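Local coordinates for protein probable tRNA pseudouridine synthase D (Methanosarcina mazei, PDB 1Z2Z) that probably isomerises uridine-13 of transfer RNAs to pseudouridine, as a member of the TruD family of pseudouridine synthases, at residues Glu5-Ile10 with Val425-Met430; Asn168-Gln173 with Tyr273-Tyr278; Leu199-Glu204 with Arg267-Gly272. One frame throughout, in Å; residues are numbered along the deposited sequence.

Contact 1: Glu5-Ile10 with Val425-Met430; sequences EIEKQI and VLREYM
E7 and R427 bridge the space between the short helix 5-8 and the last helix, 423-430; their CA atoms, 10.6 Å apart, are the closest pair between segments 5-10 and 425-430. Both CB bonds point toward the partner segment, and the two side chains slide past each other in opposite directions. From CB of R427 the chain runs outward to CG, which lies 3.8 Å from E7 OE1, and then to CD, which is closer to the same oxygen at 3.3 Å, so the aliphatic part of the arginine lies along the carboxylate. The chain then bends (chi3 95°), and the guanidinium swings round to offer NH1 to the other oxygen. R427 NH1 donates to E7 OE2 over 3.1 Å, in a salt bridge whose N-H...O angle of 135° is far from straight. The carboxylate and guanidinium planes are 76° apart; OE2 is met from above the carboxylate plane and lies somewhat tilted from that of the guanidinium. Helix 423-430 lies against the mixed sheet of the pseudouridine synthase fold, with L426 on I137 and L412 and M430 on V139, so the ion pair ties the N-terminal helix to a C-terminal element that backs this sheet. At the tip of the arginine, R427 NH2 is hydrogen-bonded to L14 O and also forms a 3.5 Å salt bridge with OE1 of E428, the next residue in the helix. With an alanine at E7, R427 NH1 would probably lose its carboxylate mate, and CG and CD the oxygen beside them, although L14 and E428 would still hold NH2. E428 is itself held through OE2, which accepts from T17 N.

Contact 2: Asn168-Gln173 with Tyr273-Tyr278; sequences NFFGIQ and YQSYIY
F170 meets the face of Y278 with its edge, in an offset edge-to-face (T-shaped) pair: the ring planes stand 81° apart and the centroids are separated by 5.5 Å. The nearest carbons are F170 CD2 and Y278 CD1, at 3.6 Å, with CD1 close to the plane of the phenylalanine ring and F170 CE2 lying over the tyrosine toward its rim. S275, one turn earlier on the helix, approaches F170 from another direction, over a face. Its CB is 3.6 Å from the F170 ring centroid, a CH-pi contact 22° off the ring normal. OG sits above the centre of that face while hydrogen-bonding to H271 O, so its polar end stays occupied within the helix. The Y278 ring swings out with CG anti to the backbone N (chi1 164°), bringing its phenolic edge to the backbone of N168. There Y278 OH lies 3.2 Å from N168 O, a proximity without an assigned bond; the hydroxyl's hydrogen bond is with E387 O. Serine and tyrosine thus grip F170 by face and edge, an offset edge-to-face aromatic pair with a CH-pi contact on the phenylalanine face, which packs the loop following strand 165-167 against the long helix 263-287 of the TRUD region.

Contact 3: Leu199-Glu204 with Arg267-Gly272; sequences LLYIAE and RMFVHG
The CA atoms of Y201 and F269 are 9.7 Å apart, the closest pair between the last turn of helix 194-202, which leaves helical geometry at A203, and the early part of helix 263-287. Both CB bonds point across this space, and the two aromatic side chains meet across it, crossing at about a right angle. F269 presents an edge, CE2 and CZ, to the face of Y201. The planes are 77° apart and the centroids 5.2 Å apart, an offset edge-to-face pair. The approach is over the rim of the tyrosine and not its centre: F269 CE2 comes within 3.5 Å of Y201 CD1, and F269 CZ lies 3.8 Å from Y201 CE1. Y201 reaches this position with CG anti to the backbone N (chi1 -171°), beside its carbonyl carbon. Other helices also touch the pair, with H239, E240 and M243 of helix 238-249 on Y201 and V185 of helix 182-191 on F269, while R179 NH2 is hydrogen-bonded to Y201 O. With both rings buried and both segments reaching across by aromatic groups alone, this is helix-to-helix core packing through an offset edge-to-face aromatic pair, inside the helix-rich part of the TRUD region.

How the contacts relate
The contacts lie in a row, contact 2 in the middle. Contacts 1 and 2 have centres 11 Å apart and touch directly: I10 CD1 lies 3.3 Å from I172 CA, and R427 NH2 packs on F169 CE2 at 3.6 Å, so the ion-paired arginine also borders the loop 168-173. Contacts 2 and 3 share helix 263-287, with centres 14 Å apart, and meet through F170 CE1 and H271 CE1 at 4.2 Å. Contacts 1 and 3 do not touch, their nearest atoms being about 7 Å apart. Along the sequence contact 3 is nested within contact 2, and contact 2 within contact 1. All three lie away from D86, the predicted nucleophile.

Contact 1: Glu5-Ile10 with Val425-Met430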
loop_
_atom_site.group_PDB
_atom_site.type_symbol
_atom_site.label_atom_id
_atom_site.label_comp_id
_atom_site.label_asym_id
_atom_site.label_seq_id
_atom_site.Cartn_x
_atom_site.Cartn_y
_atom_site.Cartn_z
ATOM N N GLU A 5 -15.467 10.036 -2.602
ATOM C CA GLU A 5 -14.633 11.055 -3.207
ATOM C C GLU A 5 -13.177 10.810 -2.848
ATOM O O GLU A 5 -12.286 11.012 -3.668
ATOM C CB GLU A 5 -15.057 12.433 -2.707
ATOM C CG GLU A 5 -16.188 13.047 -3.495
ATOM C CD GLU A 5 -15.788 13.347 -4.920
ATOM O OE1 GLU A 5 -16.136 12.552 -5.823
ATOM O OE2 GLU A 5 -15.112 14.377 -5.130
ATOM N N ILE A 6 -12.943 10.368 -1.618
ATOM C CA ILE A 6 -11.590 10.117 -1.155
ATOM C C ILE A 6 -10.813 9.238 -2.115
ATOM O O ILE A 6 -9.660 9.526 -2.431
ATOM C CB ILE A 6 -11.597 9.505 0.271
ATOM C CG1 ILE A 6 -11.948 10.599 1.267
ATOM C CG2 ILE A 6 -10.234 8.938 0.634
ATOM C CD1 ILE A 6 -11.184 11.890 1.015
ATOM N N GLU A 7 -11.456 8.181 -2.590
ATOM C CA GLU A 7 -10.828 7.265 -3.527
ATOM C C GLU A 7 -10.816 7.803 -4.975
ATOM O O GLU A 7 -9.952 7.438 -5.769
ATOM C CB GLU A 7 -11.517 5.890 -3.454
ATOM C CG GLU A 7 -11.129 5.058 -2.222
ATOM C CD GLU A 7 -11.895 3.743 -2.116
ATOM O OE1 GLU A 7 -11.500 2.876 -1.302
ATOM O OE2 GLU A 7 -12.899 3.581 -2.841
ATOM N N LYS A 8 -11.751 8.676 -5.325
ATOM C CA LYS A 8 -11.761 9.208 -6.681
ATOM C C LYS A 8 -10.671 10.263 -6.814
ATOM O O LYS A 8 -10.184 10.525 -7.913
ATOM C CB LYS A 8 -13.131 9.814 -7.017
ATOM C CG LYS A 8 -14.286 8.823 -6.896
ATOM C CD LYS A 8 -15.653 9.514 -6.785
ATOM C CE LYS A 8 -16.410 9.526 -8.108
ATOM N NZ LYS A 8 -17.767 10.128 -7.969
ATOM N N GLN A 9 -10.278 10.852 -5.690
ATOM C CA GLN A 9 -9.249 11.893 -5.681
ATOM C C GLN A 9 -7.846 11.331 -5.846
ATOM O O GLN A 9 -6.859 12.076 -5.852
ATOM C CB GLN A 9 -9.321 12.692 -4.391
ATOM C CG GLN A 9 -10.596 13.475 -4.239
ATOM C CD GLN A 9 -10.805 13.938 -2.815
ATOM O OE1 GLN A 9 -11.721 14.714 -2.526
ATOM N NE2 GLN A 9 -9.958 13.458 -1.907
ATOM N N ILE A 10 -7.770 10.010 -5.956
ATOM C CA ILE A 10 -6.505 9.330 -6.155
ATOM C C ILE A 10 -6.613 8.316 -7.289
ATOM O O ILE A 10 -6.019 7.242 -7.222
ATOM C CB ILE A 10 -6.022 8.602 -4.887
ATOM C CG1 ILE A 10 -7.074 7.602 -4.426
ATOM C CG2 ILE A 10 -5.694 9.618 -3.795
ATOM C CD1 ILE A 10 -6.693 6.872 -3.162
ATOM N N VAL A 425 -7.872 -6.073 -1.066
ATOM C CA VAL A 425 -8.752 -7.203 -1.265
ATOM C C VAL A 425 -10.118 -6.886 -0.696
ATOM O O VAL A 425 -11.140 -7.215 -1.296
ATOM C CB VAL A 425 -8.203 -8.462 -0.563
ATOM C CG1 VAL A 425 -9.197 -9.602 -0.678
ATOM C CG2 VAL A 425 -6.864 -8.857 -1.177
ATOM N N LEU A 426 -10.123 -6.241 0.466
ATOM C CA LEU A 426 -11.348 -5.886 1.167
ATOM C C LEU A 426 -12.246 -4.917 0.417
ATOM O O LEU A 426 -13.461 -5.074 0.422
ATOM C CB LEU A 426 -10.997 -5.302 2.529
ATOM C CG LEU A 426 -10.398 -6.300 3.517
ATOM C CD1 LEU A 426 -10.075 -5.566 4.804
ATOM C CD2 LEU A 426 -11.370 -7.446 3.781
ATOM N N ARG A 427 -11.648 -3.919 -0.222
ATOM C CA ARG A 427 -12.413 -2.932 -0.973
ATOM C C ARG A 427 -13.424 -3.569 -1.951
ATOM O O ARG A 427 -14.553 -3.102 -2.065
ATOM C CB ARG A 427 -11.457 -2.010 -1.727
ATOM C CG ARG A 427 -12.114 -0.764 -2.288
ATOM C CD ARG A 427 -11.110 0.095 -3.058
ATOM N NE ARG A 427 -11.148 -0.191 -4.486
ATOM C CZ ARG A 427 -11.967 0.403 -5.351
ATOM N NH1 ARG A 427 -12.819 1.333 -4.947
ATOM N NH2 ARG A 427 -11.946 0.047 -6.623
ATOM N N GLU A 428 -13.039 -4.633 -2.651
ATOM C CA GLU A 428 -13.963 -5.268 -3.588
ATOM C C GLU A 428 -15.079 -6.020 -2.860
ATOM O O GLU A 428 -16.126 -6.309 -3.443
ATOM C CB GLU A 428 -13.224 -6.233 -4.531
ATOM C CG GLU A 428 -12.152 -5.584 -5.413
ATOM C CD GLU A 428 -12.692 -4.508 -6.353
ATOM O OE1 GLU A 428 -12.107 -3.392 -6.360
ATOM O OE2 GLU A 428 -13.685 -4.768 -7.083
ATOM N N TYR A 429 -14.849 -6.338 -1.587
ATOM C CA TYR A 429 -15.843 -7.044 -0.784
ATOM C C TYR A 429 -16.741 -6.130 0.019
ATOM O O TYR A 429 -17.909 -6.445 0.235
ATOM C CB TYR A 429 -15.190 -8.008 0.198
ATOM C CG TYR A 429 -14.802 -9.311 -0.420
ATOM C CD1 TYR A 429 -13.613 -9.434 -1.121
ATOM C CD2 TYR A 429 -15.635 -10.429 -0.319
ATOM C CE1 TYR A 429 -13.255 -10.633 -1.703
ATOM C CE2 TYR A 429 -15.283 -11.640 -0.908
ATOM C CZ TYR A 429 -14.089 -11.729 -1.597
ATOM O OH TYR A 429 -13.716 -12.902 -2.195
HETATM N N MSE A 430 -16.206 -5.005 0.478
HETATM C CA MSE A 430 -17.000 -4.091 1.280
HETATM C C MSE A 430 -17.466 -2.884 0.515
HETATM O O MSE A 430 -18.501 -2.304 0.836
HETATM C CB MSE A 430 -16.212 -3.609 2.492
HETATM C CG MSE A 430 -15.981 -4.652 3.555
HETATM SE SE MSE A 430 -14.653 -4.011 4.806
HETATM C CE MSE A 430 -15.829 -3.078 6.036
#

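Contact 2: Asn168-Gln173 with Tyr273-Tyr278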
loop_
_atom_site.group_PDB
_atom_site.type_symbol
_atom_site.label_atom_id
_atom_site.label_comp_id
_atom_site.label_asym_id
_atom_site.label_seq_id
_atom_site.Cartn_x
_atom_site.Cartn_y
_atom_site.Cartn_z
ATOM N N ASN A 168 -4.873 -4.248 -8.979
ATOM C CA ASN A 168 -3.708 -3.840 -8.223
ATOM C C ASN A 168 -3.656 -2.330 -8.010
ATOM O O ASN A 168 -2.639 -1.690 -8.285
ATOM C CB ASN A 168 -2.434 -4.301 -8.922
ATOM C CG ASN A 168 -1.254 -4.318 -7.984
ATOM O OD1 ASN A 168 -1.193 -5.164 -7.087
ATOM N ND2 ASN A 168 -0.323 -3.365 -8.155
ATOM N N PHE A 169 -4.758 -1.770 -7.514
ATOM C CA PHE A 169 -4.868 -0.329 -7.254
ATOM C C PHE A 169 -3.917 0.172 -6.165
ATOM O O PHE A 169 -3.516 -0.585 -5.279
ATOM C CB PHE A 169 -6.296 0.018 -6.827
ATOM C CG PHE A 169 -7.292 0.083 -7.961
ATOM C CD1 PHE A 169 -7.178 1.050 -8.955
ATOM C CD2 PHE A 169 -8.378 -0.788 -7.999
ATOM C CE1 PHE A 169 -8.132 1.148 -9.966
ATOM C CE2 PHE A 169 -9.337 -0.696 -9.008
ATOM C CZ PHE A 169 -9.215 0.272 -9.990
ATOM N N PHE A 170 -3.568 1.456 -6.231
ATOM C CA PHE A 170 -2.698 2.067 -5.226
ATOM C C PHE A 170 -3.579 2.661 -4.123
ATOM O O PHE A 170 -4.208 3.707 -4.300
ATOM C CB PHE A 170 -1.800 3.153 -5.848
ATOM C CG PHE A 170 -0.450 2.639 -6.315
ATOM C CD1 PHE A 170 0.575 2.396 -5.399
ATOM C CD2 PHE A 170 -0.233 2.320 -7.655
ATOM C CE1 PHE A 170 1.785 1.841 -5.808
ATOM C CE2 PHE A 170 0.974 1.762 -8.076
ATOM C CZ PHE A 170 1.980 1.522 -7.153
ATOM N N GLY A 171 -3.614 1.965 -2.984
ATOM C CA GLY A 171 -4.421 2.379 -1.845
ATOM C C GLY A 171 -4.305 3.825 -1.398
ATOM O O GLY A 171 -3.275 4.468 -1.589
ATOM N N ILE A 172 -5.369 4.328 -0.780
ATOM C CA ILE A 172 -5.403 5.704 -0.303
ATOM C C ILE A 172 -4.304 5.986 0.726
ATOM O O ILE A 172 -3.927 7.137 0.932
ATOM C CB ILE A 172 -6.809 6.051 0.289
ATOM C CG1 ILE A 172 -6.834 7.493 0.811
ATOM C CG2 ILE A 172 -7.161 5.087 1.410
ATOM C CD1 ILE A 172 -6.566 8.553 -0.252
ATOM N N GLN A 173 -3.777 4.943 1.358
ATOM C CA GLN A 173 -2.709 5.126 2.345
ATOM C C GLN A 173 -1.333 5.280 1.709
ATOM O O GLN A 173 -0.417 5.822 2.325
ATOM C CB GLN A 173 -2.684 3.952 3.311
ATOM C CG GLN A 173 -3.909 3.884 4.172
ATOM C CD GLN A 173 -3.855 2.737 5.154
ATOM O OE1 GLN A 173 -3.823 1.569 4.755
ATOM N NE2 GLN A 173 -3.839 3.060 6.452
ATOM N N TYR A 273 2.113 10.771 -7.926
ATOM C CA TYR A 273 1.422 11.248 -9.127
ATOM C C TYR A 273 1.387 10.188 -10.197
ATOM O O TYR A 273 0.491 10.174 -11.040
ATOM C CB TYR A 273 2.103 12.493 -9.692
ATOM C CG TYR A 273 1.378 13.091 -10.881
ATOM C CD1 TYR A 273 0.020 13.409 -10.804
ATOM C CD2 TYR A 273 2.054 13.376 -12.068
ATOM C CE1 TYR A 273 -0.646 14.000 -11.878
ATOM C CE2 TYR A 273 1.399 13.968 -13.148
ATOM C CZ TYR A 273 0.050 14.279 -13.046
ATOM O OH TYR A 273 -0.599 14.867 -14.115
ATOM N N GLN A 274 2.383 9.310 -10.170
ATOM C CA GLN A 274 2.463 8.218 -11.125
ATOM C C GLN A 274 1.466 7.155 -10.737
ATOM O O GLN A 274 0.745 6.610 -11.580
ATOM C CB GLN A 274 3.859 7.609 -11.132
ATOM C CG GLN A 274 4.826 8.376 -11.987
ATOM C CD GLN A 274 6.187 7.742 -12.023
ATOM O OE1 GLN A 274 7.054 8.184 -12.769
ATOM N NE2 GLN A 274 6.389 6.705 -11.216
ATOM N N SER A 275 1.436 6.850 -9.447
ATOM C CA SER A 275 0.509 5.853 -8.944
ATOM C C SER A 275 -0.904 6.350 -9.237
ATOM O O SER A 275 -1.792 5.569 -9.560
ATOM C CB SER A 275 0.747 5.653 -7.448
ATOM O OG SER A 275 2.063 5.167 -7.246
ATOM N N TYR A 276 -1.094 7.660 -9.147
ATOM C CA TYR A 276 -2.386 8.256 -9.420
ATOM C C TYR A 276 -2.818 7.916 -10.844
ATOM O O TYR A 276 -3.868 7.300 -11.073
ATOM C CB TYR A 276 -2.283 9.760 -9.270
ATOM C CG TYR A 276 -3.490 10.508 -9.752
ATOM C CD1 TYR A 276 -4.701 10.441 -9.065
ATOM C CD2 TYR A 276 -3.417 11.317 -10.883
ATOM C CE1 TYR A 276 -5.804 11.174 -9.496
ATOM C CE2 TYR A 276 -4.514 12.048 -11.318
ATOM C CZ TYR A 276 -5.698 11.974 -10.624
ATOM O OH TYR A 276 -6.771 12.713 -11.066
ATOM N N ILE A 277 -1.987 8.327 -11.800
ATOM C CA ILE A 277 -2.258 8.088 -13.209
ATOM C C ILE A 277 -2.458 6.598 -13.455
ATOM O O ILE A 277 -3.350 6.182 -14.206
ATOM C CB ILE A 277 -1.105 8.629 -14.068
ATOM C CG1 ILE A 277 -1.068 10.162 -13.932
ATOM C CG2 ILE A 277 -1.278 8.176 -15.514
ATOM C CD1 ILE A 277 0.222 10.851 -14.393
ATOM N N TYR A 278 -1.645 5.793 -12.793
ATOM C CA TYR A 278 -1.760 4.364 -12.947
ATOM C C TYR A 278 -3.157 3.851 -12.531
ATOM O O TYR A 278 -3.721 2.967 -13.179
ATOM C CB TYR A 278 -0.644 3.680 -12.155
ATOM C CG TYR A 278 -0.888 2.225 -11.931
ATOM C CD1 TYR A 278 -1.740 1.794 -10.931
ATOM C CD2 TYR A 278 -0.273 1.273 -12.720
ATOM C CE1 TYR A 278 -1.972 0.450 -10.718
ATOM C CE2 TYR A 278 -0.494 -0.076 -12.516
ATOM C CZ TYR A 278 -1.343 -0.479 -11.509
ATOM O OH TYR A 278 -1.539 -1.823 -11.282
#

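Contact 3: Leu199-Glu204 with Arg267-Gly272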
loop_
_atom_site.group_PDB
_atom_site.type_symbol
_atom_site.label_atom_id
_atom_site.label_comp_id
_atom_site.label_asym_id
_atom_site.label_seq_id
_atom_site.Cartn_x
_atom_site.Cartn_y
_atom_site.Cartn_z
ATOM N N LEU A 199 3.924 24.185 -0.856
ATOM C CA LEU A 199 2.870 24.561 0.078
ATOM C C LEU A 199 1.949 23.393 0.415
ATOM O O LEU A 199 1.520 23.250 1.557
ATOM C CB LEU A 199 2.049 25.720 -0.491
ATOM C CG LEU A 199 2.321 27.118 0.081
ATOM C CD1 LEU A 199 3.810 27.450 0.026
ATOM C CD2 LEU A 199 1.508 28.131 -0.711
ATOM N N LEU A 200 1.649 22.561 -0.575
ATOM C CA LEU A 200 0.781 21.410 -0.361
ATOM C C LEU A 200 1.356 20.448 0.672
ATOM O O LEU A 200 0.618 19.678 1.286
ATOM C CB LEU A 200 0.559 20.658 -1.676
ATOM C CG LEU A 200 -0.319 21.309 -2.749
ATOM C CD1 LEU A 200 -0.228 20.511 -4.040
ATOM C CD2 LEU A 200 -1.755 21.380 -2.260
ATOM N N TYR A 201 2.674 20.486 0.858
ATOM C CA TYR A 201 3.347 19.602 1.808
ATOM C C TYR A 201 3.601 20.328 3.124
ATOM O O TYR A 201 3.405 19.774 4.204
ATOM C CB TYR A 201 4.680 19.114 1.220
ATOM C CG TYR A 201 5.356 18.027 2.027
ATOM C CD1 TYR A 201 4.957 16.696 1.916
ATOM C CD2 TYR A 201 6.358 18.335 2.943
ATOM C CE1 TYR A 201 5.537 15.700 2.700
ATOM C CE2 TYR A 201 6.939 17.348 3.733
ATOM C CZ TYR A 201 6.522 16.033 3.610
ATOM O OH TYR A 201 7.067 15.067 4.422
ATOM N N ILE A 202 4.043 21.573 3.030
ATOM C CA ILE A 202 4.311 22.361 4.220
ATOM C C ILE A 202 3.009 22.610 4.986
ATOM O O ILE A 202 2.937 22.370 6.193
ATOM C CB ILE A 202 4.947 23.702 3.839
ATOM C CG1 ILE A 202 6.287 23.441 3.136
ATOM C CG2 ILE A 202 5.098 24.569 5.079
ATOM C CD1 ILE A 202 6.880 24.647 2.432
ATOM N N ALA A 203 1.992 23.084 4.264
ATOM C CA ALA A 203 0.672 23.376 4.821
ATOM C C ALA A 203 -0.357 22.355 4.322
ATOM O O ALA A 203 -0.063 21.166 4.244
ATOM C CB ALA A 203 0.248 24.787 4.429
ATOM N N GLU A 204 -1.561 22.816 3.991
ATOM C CA GLU A 204 -2.618 21.927 3.498
ATOM C C GLU A 204 -3.087 20.920 4.540
ATOM O O GLU A 204 -2.624 19.781 4.569
ATOM C CB GLU A 204 -2.152 21.153 2.267
ATOM C CG GLU A 204 -3.227 20.221 1.723
ATOM C CD GLU A 204 -4.073 20.866 0.640
ATOM O OE1 GLU A 204 -4.374 22.077 0.743
ATOM O OE2 GLU A 204 -4.440 20.145 -0.310
ATOM N N ARG A 267 11.560 11.535 -3.806
ATOM C CA ARG A 267 11.010 11.015 -5.038
ATOM C C ARG A 267 9.627 10.379 -4.849
ATOM O O ARG A 267 9.030 9.888 -5.809
ATOM C CB ARG A 267 11.988 10.005 -5.652
ATOM C CG ARG A 267 13.423 10.520 -5.753
ATOM C CD ARG A 267 14.313 9.595 -6.580
ATOM N NE ARG A 267 14.145 9.809 -8.013
ATOM C CZ ARG A 267 13.689 8.896 -8.862
ATOM N NH1 ARG A 267 13.351 7.688 -8.430
ATOM N NH2 ARG A 267 13.565 9.199 -10.148
HETATM N N MSE A 268 9.111 10.385 -3.620
HETATM C CA MSE A 268 7.788 9.805 -3.358
HETATM C C MSE A 268 6.691 10.622 -4.029
HETATM O O MSE A 268 5.719 10.074 -4.548
HETATM C CB MSE A 268 7.500 9.726 -1.856
HETATM C CG MSE A 268 8.291 8.663 -1.101
HETATM SE SE MSE A 268 7.503 8.295 0.665
HETATM C CE MSE A 268 7.082 6.396 0.447
ATOM N N PHE A 269 6.844 11.937 -4.022
ATOM C CA PHE A 269 5.851 12.783 -4.645
ATOM C C PHE A 269 5.613 12.363 -6.093
ATOM O O PHE A 269 4.506 11.953 -6.443
ATOM C CB PHE A 269 6.296 14.236 -4.582
ATOM C CG PHE A 269 6.681 14.675 -3.208
ATOM C CD1 PHE A 269 7.945 15.187 -2.961
ATOM C CD2 PHE A 269 5.777 14.591 -2.157
ATOM C CE1 PHE A 269 8.312 15.590 -1.683
ATOM C CE2 PHE A 269 6.137 14.993 -0.875
ATOM C CZ PHE A 269 7.402 15.503 -0.641
ATOM N N VAL A 270 6.649 12.445 -6.928
ATOM C CA VAL A 270 6.509 12.082 -8.340
ATOM C C VAL A 270 5.958 10.659 -8.495
ATOM O O VAL A 270 5.100 10.413 -9.346
ATOM C CB VAL A 270 7.869 12.219 -9.125
ATOM C CG1 VAL A 270 7.715 11.684 -10.544
ATOM C CG2 VAL A 270 8.307 13.692 -9.192
ATOM N N HIS A 271 6.437 9.733 -7.664
ATOM C CA HIS A 271 5.979 8.342 -7.708
ATOM C C HIS A 271 4.493 8.274 -7.348
ATOM O O HIS A 271 3.752 7.402 -7.824
ATOM C CB HIS A 271 6.806 7.480 -6.744
ATOM C CG HIS A 271 6.352 6.056 -6.655
ATOM N ND1 HIS A 271 5.202 5.679 -5.994
ATOM C CD2 HIS A 271 6.903 4.910 -7.122
ATOM C CE1 HIS A 271 5.068 4.368 -6.054
ATOM N NE2 HIS A 271 6.088 3.875 -6.734
ATOM N N GLY A 272 4.061 9.198 -6.499
ATOM C CA GLY A 272 2.663 9.236 -6.127
ATOM C C GLY A 272 1.867 9.578 -7.372
ATOM O O GLY A 272 1.063 8.766 -7.833
#